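Local coordinates for protein fructokinase (Vibrio cholerae serotype O1, PDB 5YGG) that phosphorylates fructose with ATP as a PfkB-family sugar kinase, here holding fructose, ADP, calcium and potassium with an engineered disulfide across two of its loops, at residues A46-A51 with G307-L312; V103-C108 with P258-G263; S170-L175 with V199-E204; E185-V190 with Q208-T213. The protein carries 2 engineered substitutions. All blocks are in the same frame, centred on the assembly; numbering follows the deposited sequence.

Overall arrangement
Contacts 1 and 3 are wholly buried, whereas contacts 2 and 4 each run out to the surface. Contacts 1 and 2 converge on the same potassium ion, with Gly-307 supplied by one and Asp-260 and Thr-262 by the other. Contact 3 meets contact 1 where Ala-46 packs on Asn-174. Contacts 3 and 4 share a beta-alpha-beta unit: helix 186-194 of contact 4 is the crossover between strands 168-172 and 199-203 paired in contact 3, and Phe-202 and Pro-173 rest on Leu-210. Their chemistry follows their place: apolar packing beside the sugar in contact 1, a disulfide in contact 2, strand pairing with calcium and nucleotide in contact 3, and helix-helix packing in contact 4.

Contact 1: residues A46-A51 with G307-L312; sequences APANVA and GAMTAL. With K (potassium ion), chain E; FRU (beta-D-fructofuranose), chain C.
Met-309 lays its terminal methyl against the first turns of helix 46-56, with CE 3.8 Å from Ala-48 CB and 3.6 Å from Ala-48 O. Its chain is extended beyond CG and crosses the side chain of Asn-49 at about a right angle, so the thioether runs past the amide rather than along it. Ala-308 supports the same amide from the sugar-facing side of the loop, its CB 3.5 Å from Asn-49 CG. A third apolar group arrives from Leu-312, whose CD1 lies 3.5 Å from Asn-49 O. The amide thus lies between Ala-308 and Met-309, brought there by a CG that stands beside the backbone N, opposite the carbonyl carbon (chi1 -60°), while Leu-312 meets the backbone of the same residue.

The Gly-Gly-Ala-Pro-Ala-Asn run ending at Asn-49 fits the first signature of PfkB kinases, and it opens a helix whose N-terminus faces fructose. Ala-46 N donates to fructose O1 over 3.0 Å at an N-H...O angle of 162°, and Gly-45 N binds the sugar next to it. Asn-49 and Asp-266 line the same pocket.

Behind this first shell, residues 309-312 form a type I beta turn closed by Leu-312 N to Met-309 O at 3.2 Å, which brings Leu-312 back to the helix. The start of the loop is held by potassium, bound by Gly-307 O at 2.7 Å. Met-76 and Thr-79 of helix 71-82 cover Met-309, and Arg-56 hydrogen-bonds Leu-312 O.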
# COMPACT_ATOMS: atom_id res chain seq x y z
N ALA A 46 3.09 -6.53 -14.28
CA ALA A 46 3.13 -7.34 -15.51
C ALA A 46 4.36 -7.07 -16.40
O ALA A 46 5.04 -8.02 -16.78
CB ALA A 46 1.84 -7.15 -16.30
N PRO A 47 4.68 -5.79 -16.70
CA PRO A 47 5.85 -5.66 -17.58
C PRO A 47 7.16 -6.04 -16.90
O PRO A 47 8.07 -6.49 -17.59
CB PRO A 47 5.86 -4.16 -17.96
CG PRO A 47 5.01 -3.48 -16.92
CD PRO A 47 3.98 -4.50 -16.52
N ALA A 48 7.25 -5.90 -15.58
CA ALA A 48 8.43 -6.37 -14.86
C ALA A 48 8.52 -7.90 -14.91
O ALA A 48 9.60 -8.45 -15.08
CB ALA A 48 8.42 -5.87 -13.41
N ASN A 49 7.37 -8.57 -14.81
CA ASN A 49 7.32 -10.03 -14.92
C ASN A 49 7.83 -10.48 -16.30
O ASN A 49 8.65 -11.39 -16.39
CB ASN A 49 5.90 -10.56 -14.71
CG ASN A 49 5.33 -10.21 -13.35
OD1 ASN A 49 4.11 -10.11 -13.17
ND2 ASN A 49 6.21 -10.04 -12.37
N VAL A 50 7.35 -9.82 -17.35
CA VAL A 50 7.76 -10.20 -18.70
C VAL A 50 9.26 -9.99 -18.87
O VAL A 50 9.96 -10.81 -19.46
CB VAL A 50 7.00 -9.41 -19.78
CG1 VAL A 50 7.47 -9.85 -21.18
CG2 VAL A 50 5.49 -9.62 -19.63
N ALA A 51 9.77 -8.88 -18.32
CA ALA A 51 11.19 -8.57 -18.42
C ALA A 51 12.03 -9.67 -17.77
O ALA A 51 13.01 -10.14 -18.35
CB ALA A 51 11.50 -7.23 -17.77
N GLY A 307 4.07 -16.20 -6.27
CA GLY A 307 4.78 -15.06 -6.81
C GLY A 307 4.78 -15.11 -8.32
O GLY A 307 4.94 -16.18 -8.90
N ALA A 308 4.61 -13.96 -8.96
CA ALA A 308 4.63 -13.92 -10.42
C ALA A 308 5.98 -14.34 -11.01
O ALA A 308 6.02 -14.95 -12.07
CB ALA A 308 4.28 -12.52 -10.90
N MET A 309 7.08 -14.00 -10.33
CA MET A 309 8.41 -14.21 -10.91
C MET A 309 9.09 -15.49 -10.46
O MET A 309 10.05 -15.95 -11.09
CB MET A 309 9.32 -13.03 -10.56
CG MET A 309 8.91 -11.73 -11.21
SD MET A 309 10.04 -10.44 -10.69
CE MET A 309 9.35 -8.97 -11.51
N THR A 310 8.59 -16.07 -9.38
CA THR A 310 9.33 -17.09 -8.66
C THR A 310 9.66 -18.29 -9.54
O THR A 310 10.79 -18.78 -9.54
CB THR A 310 8.53 -17.56 -7.46
OG1 THR A 310 8.10 -16.41 -6.71
CG2 THR A 310 9.39 -18.44 -6.57
N ALA A 311 8.69 -18.72 -10.34
CA ALA A 311 8.87 -19.95 -11.10
C ALA A 311 9.08 -19.70 -12.59
O ALA A 311 8.95 -20.63 -13.40
CB ALA A 311 7.70 -20.88 -10.88
N LEU A 312 9.41 -18.47 -12.96
CA LEU A 312 9.76 -18.20 -14.35
C LEU A 312 10.98 -19.03 -14.73
O LEU A 312 12.03 -18.91 -14.09
CB LEU A 312 10.04 -16.70 -14.55
CG LEU A 312 8.82 -15.80 -14.32
CD1 LEU A 312 9.18 -14.34 -14.53
CD2 LEU A 312 7.76 -16.20 -15.32
K K E . 2.97 -17.90 -9.64
C1 FRU C . -0.45 -5.48 -12.23
C2 FRU C . -0.60 -6.96 -11.79
C3 FRU C . 0.48 -7.39 -10.78
C4 FRU C . 0.74 -8.68 -11.06
C5 FRU C . 0.56 -8.76 -12.68
C6 FRU C . 0.14 -10.13 -13.15
O1 FRU C . 0.64 -5.28 -13.12
O2 FRU C . -1.79 -7.16 -11.32
O3 FRU C . -0.10 -7.23 -9.43
O4 FRU C . 2.08 -9.10 -10.72
O5 FRU C . -0.36 -7.90 -13.02
O6 FRU C . -0.13 -10.01 -14.55

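Contact 2: residues V103-C108 with P258-G263; sequences VDLDEC and PIDCTG. Engineered in segment 103-108: Cys-108 (natural residue His). Engineered in segment 258-263: Cys-261 (natural residue Thr). With K (potassium ion), chain E.
Cys-108 and Cys-261, both engineered (His and Thr in the natural sequence), join the two loops through a disulfide with SG atoms 2.0 Å apart and a chi3 of -104°. SG of Cys-261 stands between its backbone N and carbonyl carbon, turned to the 103-108 loop.

Asp-260, one residue earlier, can be followed outward. Its CB carries CG away from the backbone N (chi1 166°), which swings the carboxylate between Leu-105 and potassium. OD1 has Leu-105 CD2 at 3.9 Å, the two side chains crossing at about a right angle. The same oxygen takes two bonds from Thr-262: OG1 at 2.7 Å on its syn lone pair, and N at 3.1 Å from well above the carboxylate plane (68°), making an Asx turn. OD2 binds potassium at 2.9 Å and probably also accepts from Gly-307 N. With Asp-260 O and Thr-262 O as further ligands, the loop wraps the ion, and Ala-302, Gln-305 and Gly-307 complete the site. Val-103 CG1 touches Thr-262 OG1 at 3.8 Å.

The 103-108 loop belongs to the small four-stranded sheet, which in ribokinase-like enzymes forms the lid over the sugar. Apart from the disulfide and the approach of Glu-107 O to Cys-261 SG, the lid side offers only the methyls of Val-103 and Leu-105, consistent with a lid able to move in the natural enzyme; the covalent S-S link would be expected to restrain that movement.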
# COMPACT_ATOMS: atom_id res chain seq x y z
N VAL A 103 -3.05 -9.69 -3.13
CA VAL A 103 -3.56 -10.78 -3.96
C VAL A 103 -4.56 -11.65 -3.21
O VAL A 103 -4.38 -11.94 -2.02
CB VAL A 103 -2.39 -11.64 -4.50
CG1 VAL A 103 -2.91 -12.83 -5.31
CG2 VAL A 103 -1.45 -10.79 -5.35
N ASP A 104 -5.64 -12.04 -3.89
CA ASP A 104 -6.62 -12.98 -3.36
C ASP A 104 -6.39 -14.33 -4.02
O ASP A 104 -6.57 -14.47 -5.23
CB ASP A 104 -8.05 -12.48 -3.63
CG ASP A 104 -9.12 -13.34 -2.99
OD1 ASP A 104 -8.81 -14.48 -2.56
OD2 ASP A 104 -10.28 -12.89 -2.92
N LEU A 105 -6.00 -15.32 -3.23
CA LEU A 105 -5.61 -16.61 -3.80
C LEU A 105 -6.82 -17.43 -4.26
O LEU A 105 -6.67 -18.43 -4.95
CB LEU A 105 -4.75 -17.40 -2.81
CG LEU A 105 -3.35 -16.78 -2.66
CD1 LEU A 105 -2.61 -17.36 -1.46
CD2 LEU A 105 -2.53 -16.94 -3.94
N ASP A 106 -8.01 -16.98 -3.88
CA ASP A 106 -9.24 -17.64 -4.32
C ASP A 106 -9.62 -17.25 -5.74
O ASP A 106 -10.54 -17.82 -6.33
CB ASP A 106 -10.40 -17.31 -3.37
CG ASP A 106 -10.21 -17.90 -1.99
OD1 ASP A 106 -9.46 -18.89 -1.86
OD2 ASP A 106 -10.83 -17.39 -1.03
N GLU A 107 -8.92 -16.26 -6.30
CA GLU A 107 -9.21 -15.78 -7.64
C GLU A 107 -8.01 -15.84 -8.57
O GLU A 107 -6.87 -16.04 -8.13
CB GLU A 107 -9.72 -14.33 -7.59
CG GLU A 107 -10.92 -14.12 -6.69
CD GLU A 107 -12.19 -14.72 -7.26
OE1 GLU A 107 -13.16 -14.89 -6.48
OE2 GLU A 107 -12.24 -15.02 -8.47
N CYS A 108 -8.27 -15.68 -9.86
CA CYS A 108 -7.21 -15.55 -10.85
C CYS A 108 -7.49 -14.38 -11.77
O CYS A 108 -8.64 -14.05 -12.04
CB CYS A 108 -7.08 -16.83 -11.67
SG CYS A 108 -6.34 -18.20 -10.76
N PRO A 258 -2.47 -25.76 -11.15
CA PRO A 258 -1.86 -24.52 -10.66
C PRO A 258 -1.84 -24.40 -9.14
O PRO A 258 -2.79 -24.73 -8.44
CB PRO A 258 -2.74 -23.43 -11.28
CG PRO A 258 -4.03 -24.10 -11.59
CD PRO A 258 -3.71 -25.51 -11.92
N ILE A 259 -0.71 -23.94 -8.63
CA ILE A 259 -0.57 -23.67 -7.21
C ILE A 259 -0.82 -22.19 -6.95
O ILE A 259 -1.52 -21.81 -6.01
CB ILE A 259 0.82 -24.10 -6.72
CG1 ILE A 259 0.91 -25.63 -6.73
CG2 ILE A 259 1.11 -23.57 -5.34
CD1 ILE A 259 2.28 -26.15 -6.35
N ASP A 260 -0.25 -21.35 -7.81
CA ASP A 260 -0.52 -19.91 -7.78
C ASP A 260 -0.57 -19.34 -9.19
O ASP A 260 0.46 -19.18 -9.83
CB ASP A 260 0.54 -19.17 -6.96
CG ASP A 260 0.50 -17.66 -7.17
OD1 ASP A 260 -0.61 -17.10 -7.30
OD2 ASP A 260 1.58 -17.03 -7.21
N CYS A 261 -1.76 -19.00 -9.68
CA CYS A 261 -1.89 -18.54 -11.06
C CYS A 261 -1.28 -17.16 -11.33
O CYS A 261 -1.17 -16.76 -12.48
CB CYS A 261 -3.36 -18.54 -11.47
SG CYS A 261 -4.43 -17.64 -10.34
N THR A 262 -0.91 -16.45 -10.27
CA THR A 262 -0.33 -15.11 -10.41
C THR A 262 0.84 -15.13 -11.37
O THR A 262 1.79 -15.90 -11.18
CB THR A 262 0.16 -14.54 -9.06
OG1 THR A 262 -0.91 -14.55 -8.11
CG2 THR A 262 0.65 -13.11 -9.24
N GLY A 263 0.77 -14.30 -12.41
CA GLY A 263 1.86 -14.19 -13.37
C GLY A 263 1.89 -15.16 -14.54
O GLY A 263 2.78 -15.04 -15.39
K K E . 2.97 -17.90 -9.64

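Contact 3: residues S170-L175 with V199-E204; sequences SFDPNL and VVKFSE. With CA (calcium ion), chain D; ADP (adenosine-5'-diphosphate), chain B.
Phe-171 and Val-200 are paired in parallel strands, whose axes approach to 4.8 Å at 14°, with Phe-171 N giving a bond to Val-199 O at 2.9 Å and Phe-171 O receiving Lys-201 N at 3.0 Å. Ser-170 is level with Val-199 on the opposite face of the sheet, its hydroxyl bonded to His-140.

Beyond this ladder the side chains divide. Pro-173 sets its CG 3.9 Å from Phe-202 CE1, approaching the ring obliquely, while one face of that ring is covered by Val-200 CG1. Asp-172 and Lys-201 instead run side by side toward the nucleotide. A kink at chi2 of Lys-201 (-107°) passes CD alongside the carboxylate before the chain straightens, leaving NZ in a long salt bridge of 3.6 Å to Asp-172 OD2. Two waters bridge the same pair more tightly: one joins OD2 to NZ, and the other donates to Asp-172 OD1 at 2.6 Å and accepts from NZ.

Both waters are also calcium ligands, together with Asn-174 OD1 at 2.5 Å, a third water and O2B of ADP. Asp-172 thus acts from the second shell, fixing waters that the ion holds. Asn-174 ND2 is in turn bonded to Asp-266, a residue of the fructose pocket. Lys-201 NZ completes its grip with ADP O3B at 2.7 Å. Its positive charge, beside calcium at the beta-phosphate, would probably offset phosphate charge where the nucleotide meets the sugar pocket, and the carboxylate would temper the build-up of positive charge.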
# COMPACT_ATOMS: atom_id res chain seq x y z
N SER A 170 4.49 -5.00 -28.94
CA SER A 170 3.70 -6.06 -28.32
C SER A 170 2.78 -5.44 -27.29
O SER A 170 3.21 -4.59 -26.50
CB SER A 170 4.62 -7.10 -27.67
OG SER A 170 3.91 -8.07 -26.94
N PHE A 171 1.51 -5.85 -27.29
CA PHE A 171 0.52 -5.31 -26.36
C PHE A 171 -0.28 -6.44 -25.74
O PHE A 171 -0.79 -7.32 -26.43
CB PHE A 171 -0.42 -4.33 -27.09
CG PHE A 171 -1.43 -3.66 -26.18
CD1 PHE A 171 -1.03 -2.93 -25.08
CD2 PHE A 171 -2.78 -3.73 -26.47
CE1 PHE A 171 -1.95 -2.29 -24.26
CE2 PHE A 171 -3.72 -3.09 -25.65
CZ PHE A 171 -3.30 -2.38 -24.54
N ASP A 172 -0.36 -6.40 -24.41
CA ASP A 172 -1.15 -7.34 -23.65
C ASP A 172 -2.05 -6.48 -22.78
O ASP A 172 -1.57 -5.90 -21.81
CB ASP A 172 -0.23 -8.25 -22.82
CG ASP A 172 -0.98 -9.16 -21.85
OD1 ASP A 172 -2.23 -9.21 -21.87
OD2 ASP A 172 -0.29 -9.86 -21.08
N PRO A 173 -3.34 -6.37 -23.13
CA PRO A 173 -4.24 -5.51 -22.35
C PRO A 173 -4.11 -5.74 -20.84
O PRO A 173 -3.90 -4.76 -20.12
CB PRO A 173 -5.63 -5.91 -22.84
CG PRO A 173 -5.40 -6.27 -24.27
CD PRO A 173 -4.03 -6.95 -24.30
N ASN A 174 -4.17 -6.98 -20.38
CA ASN A 174 -3.95 -7.25 -18.96
C ASN A 174 -4.83 -6.34 -18.11
O ASN A 174 -4.34 -5.58 -17.27
CB ASN A 174 -2.48 -7.05 -18.59
CG ASN A 174 -1.88 -8.25 -17.90
OD1 ASN A 174 -2.57 -9.01 -17.22
ND2 ASN A 174 -0.57 -8.43 -18.07
N LEU A 175 -6.13 -6.39 -18.36
CA LEU A 175 -7.04 -5.39 -17.81
C LEU A 175 -7.13 -5.37 -16.29
O LEU A 175 -7.29 -6.41 -15.64
CB LEU A 175 -8.43 -5.60 -18.41
CG LEU A 175 -8.50 -5.50 -19.93
CD1 LEU A 175 -9.93 -5.77 -20.42
CD2 LEU A 175 -7.96 -4.13 -20.43
N VAL A 199 1.91 -7.46 -32.26
CA VAL A 199 1.56 -8.67 -31.54
C VAL A 199 0.60 -8.28 -30.43
O VAL A 199 0.89 -7.36 -29.69
CB VAL A 199 2.80 -9.36 -30.91
CG1 VAL A 199 2.38 -10.55 -30.05
CG2 VAL A 199 3.78 -9.78 -31.99
N VAL A 200 -0.55 -8.95 -30.35
CA VAL A 200 -1.48 -8.70 -29.26
C VAL A 200 -1.81 -10.01 -28.61
O VAL A 200 -2.12 -10.99 -29.29
CB VAL A 200 -2.78 -8.02 -29.72
CG1 VAL A 200 -3.66 -7.68 -28.52
CG2 VAL A 200 -2.47 -6.74 -30.48
N LYS A 201 -1.75 -10.04 -27.28
CA LYS A 201 -2.16 -11.21 -26.52
C LYS A 201 -3.40 -10.89 -25.70
O LYS A 201 -3.40 -9.91 -24.96
CB LYS A 201 -1.03 -11.68 -25.61
CG LYS A 201 -1.42 -12.83 -24.69
CD LYS A 201 -1.55 -12.33 -23.25
CE LYS A 201 -1.81 -13.46 -22.29
NZ LYS A 201 -2.22 -12.93 -20.96
N PHE A 202 -4.44 -11.71 -25.84
CA PHE A 202 -5.66 -11.63 -25.03
C PHE A 202 -5.87 -12.89 -24.20
O PHE A 202 -5.52 -13.97 -24.64
CB PHE A 202 -6.93 -11.48 -25.89
CG PHE A 202 -6.97 -10.27 -26.79
CD1 PHE A 202 -7.40 -9.05 -26.30
CD2 PHE A 202 -6.65 -10.38 -28.13
CE1 PHE A 202 -7.47 -7.94 -27.14
CE2 PHE A 202 -6.72 -9.28 -28.97
CZ PHE A 202 -7.13 -8.06 -28.47
N SER A 203 -6.53 -12.78 -23.05
CA SER A 203 -7.25 -13.94 -22.51
C SER A 203 -8.59 -14.02 -23.24
O SER A 203 -9.01 -13.03 -23.85
CB SER A 203 -7.48 -13.81 -21.00
OG SER A 203 -8.52 -12.88 -20.73
N GLU A 204 -9.27 -15.17 -23.18
CA GLU A 204 -10.58 -15.31 -23.84
C GLU A 204 -11.57 -14.26 -23.40
O GLU A 204 -12.31 -13.71 -24.21
CB GLU A 204 -11.22 -16.68 -23.56
CG GLU A 204 -10.32 -17.87 -23.56
CD GLU A 204 -11.08 -19.14 -23.22
OE1 GLU A 204 -10.57 -19.93 -22.40
OE2 GLU A 204 -12.19 -19.33 -23.75
CA CA D . -3.00 -11.38 -17.79
PB ADP B . -4.28 -15.11 -18.57
O1B ADP B . -5.81 -15.02 -18.45
O2B ADP B . -3.66 -14.06 -17.75
O3B ADP B . -3.85 -14.92 -20.04
PA ADP B . -4.34 -18.01 -18.70
O1A ADP B . -5.30 -18.67 -17.67
O2A ADP B . -5.10 -17.79 -19.99
O3A ADP B . -3.77 -16.57 -18.10
O5' ADP B . -3.11 -18.96 -18.96
C5' ADP B . -1.88 -18.38 -19.33
C4' ADP B . -1.10 -19.30 -19.97
O4' ADP B . -0.35 -20.15 -18.96
C3' ADP B . -1.97 -20.32 -20.79
O3' ADP B . -2.04 -19.96 -22.22
C2' ADP B . -1.37 -21.44 -20.66
O2' ADP B . -0.35 -21.57 -21.71
C1' ADP B . -0.68 -21.40 -19.18
N9 ADP B . -1.58 -21.87 -18.20
C8 ADP B . -2.47 -21.31 -17.35
N7 ADP B . -3.06 -22.31 -16.65
C5 ADP B . -2.52 -23.49 -17.06
C6 ADP B . -2.75 -24.80 -16.67
N6 ADP B . -3.54 -25.43 -15.79
N1 ADP B . -2.07 -25.82 -17.25
C2 ADP B . -1.14 -25.54 -18.23
N3 ADP B . -0.91 -24.27 -18.62
C4 ADP B . -1.60 -23.23 -18.02
O HOH W 1 -0.65 -11.36 -18.93
O HOH W 2 -3.74 -10.79 -20.40
O HOH W 3 -5.31 -10.38 -17.18

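Contact 4: residues E185-V190 with Q208-T213; sequences ELQATV and QFLTGT
Leu-210 provides most of the apolar contact, spreading its two methyls against helix 186-194. Val-190 CG1 touches Leu-210 CD1 at 3.8 Å and lies equally near CD2, the two side chains crossing at about a right angle. Leu-186 CD2 meets Leu-210 CD2 at 4.2 Å, and the same methyl comes to the edge of the Phe-209 ring, near its plane, with CE2 4.2 Å away. Leu-186 can touch both residues because its CG turns away from the backbone N (chi1 -177°).

One polar link spans the pair. Gln-187, extended beyond CG, reaches along the outer side so that NE2 donates to Leu-210 O at 2.9 Å. The bond is bent, with an N-H...O angle of 140°, and the donor stands 57° above the carbonyl plane, away from the lone-pair directions.

The accepting carbonyl belongs to the last turn of helix 204-211, which ends in a Schellman motif: Thr-213 N bonds Gln-208 O at 3.0 Å, Gly-212 N gives Phe-209 O a weak bond, and Gly-212 takes a positive phi as the C-prime residue.

Inward, Val-190 packs on Phe-171 and Leu-210 on Phe-202, residues of neighbouring parallel strands. Two helices side by side on one face of a central sheet, one of them the crossover between strands 168-172 and 199-203, are the outer layer of the alpha/beta/alpha ribokinase fold.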
# COMPACT_ATOMS: atom_id res chain seq x y z
N GLU A 185 -13.26 5.10 -19.98
CA GLU A 185 -12.28 5.33 -21.05
C GLU A 185 -11.46 4.09 -21.40
O GLU A 185 -10.74 4.08 -22.40
CB GLU A 185 -11.33 6.46 -20.66
CG GLU A 185 -12.05 7.79 -20.55
CD GLU A 185 -11.20 8.96 -20.05
OE1 GLU A 185 -11.76 10.06 -19.85
OE2 GLU A 185 -9.97 8.79 -19.86
N LEU A 186 -11.57 3.04 -20.58
CA LEU A 186 -10.74 1.86 -20.77
C LEU A 186 -10.90 1.21 -22.14
O LEU A 186 -9.91 1.01 -22.84
CB LEU A 186 -11.01 0.84 -19.66
CG LEU A 186 -10.19 -0.45 -19.62
CD1 LEU A 186 -10.15 -0.95 -18.18
CD2 LEU A 186 -10.74 -1.55 -20.54
N GLN A 187 -12.14 0.90 -22.55
CA GLN A 187 -12.34 0.13 -23.78
C GLN A 187 -11.74 0.84 -25.00
O GLN A 187 -10.98 0.23 -25.76
CB GLN A 187 -13.82 -0.14 -24.01
CG GLN A 187 -14.10 -1.06 -25.21
CD GLN A 187 -15.59 -1.27 -25.42
OE1 GLN A 187 -16.38 -0.33 -25.32
NE2 GLN A 187 -15.98 -2.51 -25.72
N ALA A 188 -12.07 2.11 -25.19
CA ALA A 188 -11.58 2.85 -26.35
C ALA A 188 -10.06 3.04 -26.31
O ALA A 188 -9.38 2.92 -27.33
CB ALA A 188 -12.26 4.21 -26.47
N THR A 189 -9.54 3.35 -25.13
CA THR A 189 -8.11 3.59 -24.97
C THR A 189 -7.32 2.31 -25.27
O THR A 189 -6.31 2.31 -25.98
CB THR A 189 -7.78 4.12 -23.55
OG1 THR A 189 -8.46 5.37 -23.34
CG2 THR A 189 -6.29 4.37 -23.41
N VAL A 190 -7.81 1.19 -24.74
CA VAL A 190 -7.15 -0.07 -24.97
C VAL A 190 -7.22 -0.47 -26.44
O VAL A 190 -6.24 -0.90 -27.03
CB VAL A 190 -7.75 -1.17 -24.08
CG1 VAL A 190 -7.20 -2.53 -24.47
CG2 VAL A 190 -7.44 -0.87 -22.61
N GLN A 208 -13.31 -10.94 -25.66
CA GLN A 208 -14.75 -10.81 -25.80
C GLN A 208 -15.24 -9.50 -25.19
O GLN A 208 -16.06 -8.80 -25.79
CB GLN A 208 -15.45 -12.02 -25.19
CG GLN A 208 -15.00 -13.30 -25.87
CD GLN A 208 -15.67 -14.55 -25.33
OE1 GLN A 208 -16.89 -14.60 -25.19
NE2 GLN A 208 -14.87 -15.55 -25.02
N PHE A 209 -14.72 -9.16 -24.01
CA PHE A 209 -15.10 -7.91 -23.36
C PHE A 209 -14.76 -6.68 -24.20
O PHE A 209 -15.60 -5.80 -24.38
CB PHE A 209 -14.43 -7.80 -21.99
CG PHE A 209 -14.67 -6.48 -21.31
CD1 PHE A 209 -15.82 -6.26 -20.58
CD2 PHE A 209 -13.74 -5.45 -21.42
CE1 PHE A 209 -16.05 -5.05 -19.96
CE2 PHE A 209 -13.96 -4.24 -20.81
CZ PHE A 209 -15.12 -4.04 -20.08
N LEU A 210 -13.53 -6.61 -24.70
CA LEU A 210 -13.08 -5.44 -25.43
C LEU A 210 -13.80 -5.25 -26.77
O LEU A 210 -14.01 -4.11 -27.20
CB LEU A 210 -11.56 -5.53 -25.67
CG LEU A 210 -10.71 -5.27 -24.43
CD1 LEU A 210 -9.26 -5.73 -24.63
CD2 LEU A 210 -10.78 -3.79 -24.06
N THR A 211 -14.19 -6.35 -27.41
CA THR A 211 -14.86 -6.27 -28.71
C THR A 211 -16.38 -6.36 -28.57
O THR A 211 -17.11 -6.21 -29.55
CB THR A 211 -14.41 -7.40 -29.67
OG1 THR A 211 -14.72 -8.67 -29.08
CG2 THR A 211 -12.92 -7.30 -29.96
N GLY A 212 -16.85 -6.61 -27.35
CA GLY A 212 -18.27 -6.75 -27.10
C GLY A 212 -18.87 -7.91 -27.87
O GLY A 212 -19.91 -7.77 -28.50
N THR A 213 -18.21 -9.06 -27.81
CA THR A 213 -18.68 -10.25 -28.52
C THR A 213 -18.89 -11.40 -27.53
O THR A 213 -18.45 -11.32 -26.38
CB THR A 213 -17.68 -10.68 -29.61
OG1 THR A 213 -16.39 -10.84 -29.03
CG2 THR A 213 -17.59 -9.62 -30.71